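Local coordinates for tRNA (guanine-N(1)-)-methyltransferase (Corynebacterium diphtheriae, PDB 7KFF), which methylates N1 of guanine 37 in tRNA, with S-adenosylmethionine as the probable methyl donor, as a homodimer of the knotted SPOUT class, at residues Pro31-Leu36 / Leu46-His51; Arg273-Arg278 / Glu296-Gly301. One frame throughout, in Å; residues are numbered along the deposited sequence.

Interaction 1: Pro31-Leu36 / Leu46-His51; sequences PLRHAL and LSVGVH
The guanidinium of Arg-33 lies with one face against Val-48, whose CB is the atom set over it. Two nitrogens of the same group find different partners: NH2 reaches the carbonyl O of Val-48 at 2.9 Å, and NH1 rests 3.6 Å from the CG1 methyl of that residue. The hydrogen bond is bent, with an N-H...O angle of 145°. NH2 thus bonds the carbonyl while the guanidinium plane lies over Val-48 CB, the acceptor standing 24° out of that plane. Extended from CG to NE, the Arg-33 chain runs antiparallel alongside the Val-48 side chain, and its tip reaches the Val-48 backbone. One water spans NH1 and the backbone N of Val-50 through weak bonds of 3.0 Å to NH1 and 3.1 Å to N, which carries the link one step further along the strand.

Next to this polar end, toward Leu-32, the contact is apolar. Val-48 holds CG1 anti to its own N (chi1 175°), and this methyl meets both Arg-33 NH1 and, at 3.8 Å, CD1 of Leu-32. Leu-32 is buried and also packs on Leu-204 and Ala-207 of helix 200-211, while Ile-41 of helix 35-42 touches Arg-33. Strand 46-52 is outermost within this chain in the parallel sheet of the SPOUT methyltransferase domain, paired through its backbone with strand 17-23, and the contact ties it to the connection of their beta-alpha-beta unit. Val-48 O points outward from that pairing. On this outer side of the edge strand the guanidinium, presumably charged, donates one bent bond to the carbonyl, next to the Leu-32/Val-48 methyl contact; the bent, tilted geometry suggests a bond of modest directionality.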
loop_
_atom_site.group_PDB
_atom_site.type_symbol
_atom_site.label_atom_id
_atom_site.label_comp_id
_atom_site.label_asym_id
_atom_site.label_seq_id
_atom_site.Cartn_x
_atom_site.Cartn_y
_atom_site.Cartn_z
ATOM N N PRO A 31 -6.069 -7.845 -11.102
ATOM C CA PRO A 31 -6.472 -8.386 -9.792
ATOM C C PRO A 31 -7.764 -7.828 -9.235
ATOM O O PRO A 31 -8.303 -8.414 -8.279
ATOM C CB PRO A 31 -5.266 -8.099 -8.890
ATOM C CG PRO A 31 -4.100 -8.054 -9.835
ATOM C CD PRO A 31 -4.668 -7.369 -11.078
ATOM N N LEU A 32 -8.323 -6.756 -9.808
ATOM C CA LEU A 32 -9.648 -6.327 -9.382
ATOM C C LEU A 32 -10.710 -7.362 -9.723
ATOM O O LEU A 32 -11.829 -7.266 -9.216
ATOM C CB LEU A 32 -10.028 -4.994 -10.034
ATOM C CG LEU A 32 -9.205 -3.769 -9.652
ATOM C CD1 LEU A 32 -9.675 -2.560 -10.437
ATOM C CD2 LEU A 32 -9.305 -3.472 -8.152
ATOM N N ARG A 33 -10.392 -8.325 -10.592
ATOM C CA ARG A 33 -11.304 -9.409 -10.930
ATOM C C ARG A 33 -10.846 -10.760 -10.382
ATOM O O ARG A 33 -11.364 -11.805 -10.778
ATOM C CB ARG A 33 -11.491 -9.459 -12.443
ATOM C CG ARG A 33 -12.309 -8.303 -12.949
ATOM C CD ARG A 33 -12.396 -8.268 -14.444
ATOM N NE ARG A 33 -13.580 -7.538 -14.874
ATOM C CZ ARG A 33 -13.626 -6.245 -15.149
ATOM N NH1 ARG A 33 -12.539 -5.485 -15.039
ATOM N NH2 ARG A 33 -14.761 -5.708 -15.558
ATOM N N HIS A 34 -9.894 -10.762 -9.467
ATOM C CA HIS A 34 -9.437 -11.972 -8.808
ATOM C C HIS A 34 -9.907 -11.996 -7.366
ATOM O O HIS A 34 -10.312 -10.983 -6.799
ATOM C CB HIS A 34 -7.907 -12.030 -8.811
ATOM C CG HIS A 34 -7.331 -12.209 -10.171
ATOM N ND1 HIS A 34 -6.061 -11.789 -10.517
ATOM C CD2 HIS A 34 -7.856 -12.779 -11.278
ATOM C CE1 HIS A 34 -5.847 -12.065 -11.792
ATOM N NE2 HIS A 34 -6.914 -12.675 -12.272
ATOM N N ALA A 35 -9.869 -13.194 -6.786
ATOM C CA ALA A 35 -10.106 -13.402 -5.351
ATOM C C ALA A 35 -11.410 -12.712 -4.944
ATOM O O ALA A 35 -12.420 -12.837 -5.654
ATOM C CB ALA A 35 -8.867 -13.011 -4.549
ATOM N N LEU A 36 -11.432 -11.985 -3.819
ATOM C CA LEU A 36 -12.694 -11.558 -3.224
ATOM C C LEU A 36 -13.397 -10.492 -4.061
ATOM O O LEU A 36 -14.630 -10.472 -4.131
ATOM C CB LEU A 36 -12.449 -11.068 -1.805
ATOM C CG LEU A 36 -13.670 -10.966 -0.914
ATOM C CD1 LEU A 36 -14.235 -12.392 -0.716
ATOM C CD2 LEU A 36 -13.342 -10.321 0.412
ATOM N N LEU A 46 -20.167 -4.999 -7.152
ATOM C CA LEU A 46 -19.051 -4.229 -7.679
ATOM C C LEU A 46 -19.118 -4.276 -9.195
ATOM O O LEU A 46 -19.442 -5.315 -9.767
ATOM C CB LEU A 46 -17.732 -4.823 -7.189
ATOM C CG LEU A 46 -16.450 -4.113 -7.611
ATOM C CD1 LEU A 46 -16.378 -2.717 -7.024
ATOM C CD2 LEU A 46 -15.227 -4.917 -7.231
ATOM N N SER A 47 -18.786 -3.148 -9.824
ATOM C CA SER A 47 -18.674 -3.026 -11.268
ATOM C C SER A 47 -17.352 -2.326 -11.527
ATOM O O SER A 47 -17.057 -1.315 -10.883
ATOM C CB SER A 47 -19.833 -2.201 -11.807
ATOM O OG SER A 47 -19.776 -2.055 -13.202
ATOM N N VAL A 48 -16.551 -2.855 -12.453
ATOM C CA VAL A 48 -15.206 -2.343 -12.691
ATOM C C VAL A 48 -15.022 -2.007 -14.160
ATOM O O VAL A 48 -15.249 -2.860 -15.037
ATOM C CB VAL A 48 -14.141 -3.363 -12.263
ATOM C CG1 VAL A 48 -12.748 -2.888 -12.623
ATOM C CG2 VAL A 48 -14.279 -3.676 -10.775
ATOM N N GLY A 49 -14.556 -0.783 -14.413
ATOM C CA GLY A 49 -14.102 -0.377 -15.726
ATOM C C GLY A 49 -12.653 0.072 -15.682
ATOM O O GLY A 49 -12.292 0.894 -14.844
ATOM N N VAL A 50 -11.825 -0.445 -16.579
ATOM C CA VAL A 50 -10.420 -0.080 -16.684
ATOM C C VAL A 50 -10.193 0.489 -18.076
ATOM O O VAL A 50 -10.527 -0.162 -19.072
ATOM C CB VAL A 50 -9.495 -1.278 -16.404
ATOM C CG1 VAL A 50 -8.047 -0.817 -16.477
ATOM C CG2 VAL A 50 -9.809 -1.876 -15.042
ATOM N N HIS A 51 -9.633 1.697 -18.145
ATOM C CA HIS A 51 -9.530 2.455 -19.386
ATOM C C HIS A 51 -8.086 2.818 -19.687
ATOM O O HIS A 51 -7.391 3.382 -18.840
ATOM C CB HIS A 51 -10.341 3.751 -19.290
ATOM C CG HIS A 51 -11.722 3.549 -18.774
ATOM N ND1 HIS A 51 -12.760 3.160 -19.581
ATOM C CD2 HIS A 51 -12.224 3.635 -17.521
ATOM C CE1 HIS A 51 -13.856 3.036 -18.855
ATOM N NE2 HIS A 51 -13.556 3.318 -17.599
HETATM O O HOH W 1 -12.447 -3.395 -17.192
#

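Interaction 2: Arg273-Arg278 / Glu296-Gly301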
loop_
_atom_site.group_PDB
_atom_site.type_symbol
_atom_site.label_atom_id
_atom_site.label_comp_id
_atom_site.label_asym_id
_atom_site.label_seq_id
_atom_site.Cartn_x
_atom_site.Cartn_y
_atom_site.Cartn_z
ATOM N N ARG A 273 1.578 -6.378 21.311
ATOM C CA ARG A 273 2.000 -6.164 19.932
ATOM C C ARG A 273 2.107 -4.673 19.653
ATOM O O ARG A 273 3.051 -4.224 18.999
ATOM C CB ARG A 273 1.033 -6.831 18.954
ATOM C CG ARG A 273 1.395 -6.636 17.466
ATOM C CD ARG A 273 2.701 -7.316 17.078
ATOM N NE ARG A 273 2.535 -8.764 16.982
ATOM C CZ ARG A 273 2.215 -9.422 15.870
ATOM N NH1 ARG A 273 2.082 -10.745 15.907
ATOM N NH2 ARG A 273 2.046 -8.771 14.719
ATOM N N THR A 274 1.152 -3.883 20.159
ATOM C CA THR A 274 1.205 -2.438 19.930
ATOM C C THR A 274 2.423 -1.824 20.618
ATOM O O THR A 274 3.120 -0.987 20.033
ATOM C CB THR A 274 -0.095 -1.785 20.413
ATOM O OG1 THR A 274 -1.221 -2.429 19.800
ATOM C CG2 THR A 274 -0.105 -0.293 20.077
ATOM N N TRP A 275 2.698 -2.236 21.854
ATOM C CA TRP A 275 3.885 -1.753 22.542
ATOM C C TRP A 275 5.157 -2.122 21.789
ATOM O O TRP A 275 6.070 -1.300 21.671
ATOM C CB TRP A 275 3.924 -2.333 23.951
ATOM C CG TRP A 275 5.150 -1.962 24.703
ATOM C CD1 TRP A 275 5.422 -0.767 25.297
ATOM C CD2 TRP A 275 6.291 -2.791 24.929
ATOM N NE1 TRP A 275 6.657 -0.805 25.895
ATOM C CE2 TRP A 275 7.214 -2.036 25.680
ATOM C CE3 TRP A 275 6.619 -4.099 24.576
ATOM C CZ2 TRP A 275 8.442 -2.548 26.080
ATOM C CZ3 TRP A 275 7.842 -4.606 24.976
ATOM C CH2 TRP A 275 8.739 -3.832 25.716
ATOM N N GLU A 276 5.242 -3.359 21.284
ATOM C CA GLU A 276 6.452 -3.798 20.591
ATOM C C GLU A 276 6.698 -3.002 19.321
ATOM O O GLU A 276 7.844 -2.646 19.003
ATOM C CB GLU A 276 6.321 -5.273 20.198
ATOM C CG GLU A 276 6.356 -6.249 21.343
ATOM C CD GLU A 276 5.983 -7.669 20.930
ATOM O OE1 GLU A 276 5.348 -7.871 19.859
ATOM O OE2 GLU A 276 6.335 -8.590 21.692
ATOM N N VAL A 277 5.641 -2.764 18.552
ATOM C CA VAL A 277 5.768 -2.325 17.177
ATOM C C VAL A 277 5.361 -0.873 16.971
ATOM O O VAL A 277 5.937 -0.198 16.114
ATOM C CB VAL A 277 4.917 -3.268 16.290
ATOM C CG1 VAL A 277 4.988 -2.860 14.854
ATOM C CG2 VAL A 277 5.339 -4.740 16.467
ATOM N N ARG A 278 4.377 -0.384 17.724
ATOM C CA ARG A 278 3.836 0.969 17.547
ATOM C C ARG A 278 3.585 1.591 18.913
ATOM O O ARG A 278 2.460 1.995 19.239
ATOM C CB ARG A 278 2.540 0.915 16.736
ATOM C CG ARG A 278 2.653 0.351 15.340
ATOM C CD ARG A 278 3.343 1.317 14.412
ATOM N NE ARG A 278 2.596 2.551 14.220
ATOM C CZ ARG A 278 1.549 2.686 13.414
ATOM N NH1 ARG A 278 1.098 1.658 12.715
ATOM N NH2 ARG A 278 0.937 3.847 13.293
ATOM N N GLU A 296 3.276 -1.493 31.702
ATOM C CA GLU A 296 4.427 -1.219 32.557
ATOM C C GLU A 296 5.221 -2.485 32.846
ATOM O O GLU A 296 6.447 -2.425 33.001
ATOM C CB GLU A 296 3.965 -0.563 33.862
ATOM C CG GLU A 296 3.615 0.913 33.713
ATOM C CD GLU A 296 2.865 1.478 34.912
ATOM O OE1 GLU A 296 2.606 0.724 35.879
ATOM O OE2 GLU A 296 2.528 2.680 34.878
ATOM N N GLY A 297 4.550 -3.635 32.919
ATOM C CA GLY A 297 5.264 -4.889 33.084
ATOM C C GLY A 297 6.117 -5.239 31.884
ATOM O O GLY A 297 7.169 -5.871 32.029
ATOM N N LEU A 298 5.688 -4.830 30.692
ATOM C CA LEU A 298 6.515 -5.024 29.505
ATOM C C LEU A 298 7.757 -4.145 29.563
ATOM O O LEU A 298 8.854 -4.583 29.199
ATOM C CB LEU A 298 5.710 -4.687 28.250
ATOM C CG LEU A 298 4.398 -5.432 28.055
ATOM C CD1 LEU A 298 3.656 -4.901 26.820
ATOM C CD2 LEU A 298 4.637 -6.924 27.944
ATOM N N ARG A 299 7.596 -2.895 30.004
ATOM C CA ARG A 299 8.720 -1.967 30.055
ATOM C C ARG A 299 9.769 -2.402 31.071
ATOM O O ARG A 299 10.957 -2.108 30.893
ATOM C CB ARG A 299 8.205 -0.557 30.358
ATOM C CG ARG A 299 7.364 0.035 29.230
ATOM C CD ARG A 299 6.554 1.255 29.668
ATOM N NE ARG A 299 5.754 1.793 28.565
ATOM C CZ ARG A 299 4.763 2.671 28.705
ATOM N NH1 ARG A 299 4.429 3.120 29.907
ATOM N NH2 ARG A 299 4.100 3.095 27.636
ATOM N N ARG A 300 9.360 -3.108 32.127
ATOM C CA ARG A 300 10.309 -3.590 33.123
ATOM C C ARG A 300 10.991 -4.892 32.721
ATOM O O ARG A 300 11.931 -5.316 33.406
ATOM C CB ARG A 300 9.613 -3.788 34.470
ATOM C CG ARG A 300 9.241 -2.500 35.173
ATOM C CD ARG A 300 8.834 -2.764 36.618
ATOM N NE ARG A 300 7.806 -3.798 36.714
ATOM C CZ ARG A 300 6.497 -3.564 36.707
ATOM N NH1 ARG A 300 6.037 -2.322 36.610
ATOM N NH2 ARG A 300 5.642 -4.575 36.798
ATOM N N GLY A 301 10.548 -5.535 31.647
ATOM C CA GLY A 301 11.138 -6.789 31.218
ATOM C C GLY A 301 10.903 -7.920 32.197
ATOM O O GLY A 301 10.306 -8.941 31.849
#
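Trp-275 lays its indole against Leu-298 and Arg-299, and its atoms can be followed outward from the helix. CB comes first, 3.9 Å from the CD1 methyl of Leu-298. With CG anti to the backbone N (chi1 176°), the side chain then extends toward helix 289-299, and CE3 lies 3.8 Å from Leu-298 CD1. Over the six-membered ring, 3.7 Å from its centroid, Leu-298 CB stands almost on the ring normal (6° off it), a CH-pi contact over one face. Farther out, CH2 passes 3.6 Å from the carbonyl O of Leu-298, with CZ2 almost as near, so the outer end of the benzo ring meets backbone as well as the leucine CB. On the pyrrole side, NE1 approaches CG of Arg-299 at 3.5 Å, an oblique approach to the ring.

Arg-299 adds mainly its aliphatic stem. Its chain is extended from CG to NE, and NE stays 3.8 Å from Trp-275 NE1. The indole nitrogen lies near the guanidinium plane, at its edge, and the two planes are 53° apart; this differs from a parallel cation-pi stack. The side chain is poorly ordered, which leaves the leucine as the firmer evidence for how the indole is held. No hydrogen bond crosses between the segments, and the contact consists of van der Waals and CH-pi packing.

Nearby, Arg-278 reaches Asp-193 of the second subunit in a salt bridge, while Arg-273 bonds to Ala-144 O of that subunit. Leu-282 and Val-295, one turn before Arg-299, also touch the indole, which projects from the last turns of helix 259-277 onto helices 279-283 and 289-299. This helix-helix packing is consistent with the helical C-terminal domain of TrmD.

Overall arrangement
Interaction 1 is a largely buried contact, whereas interaction 2 lies at the surface; their centres are 41 Å apart, on opposite sides of the chain's centre, and about 21 Å separates their nearest atoms. They share no element: residues 31-36 and 46-51 belong to the beta-alpha-beta unit at one margin of the parallel sheet, residues 273-278 and 296-301 to the C-terminal helices. The chemistry differs accordingly. Where a strand leaves a carbonyl at the sheet margin, interaction 1 uses a guanidinium hydrogen bond beside aliphatic packing; between helices, interaction 2 relies on an aromatic face without polar bonds. Both have residues touching the second subunit.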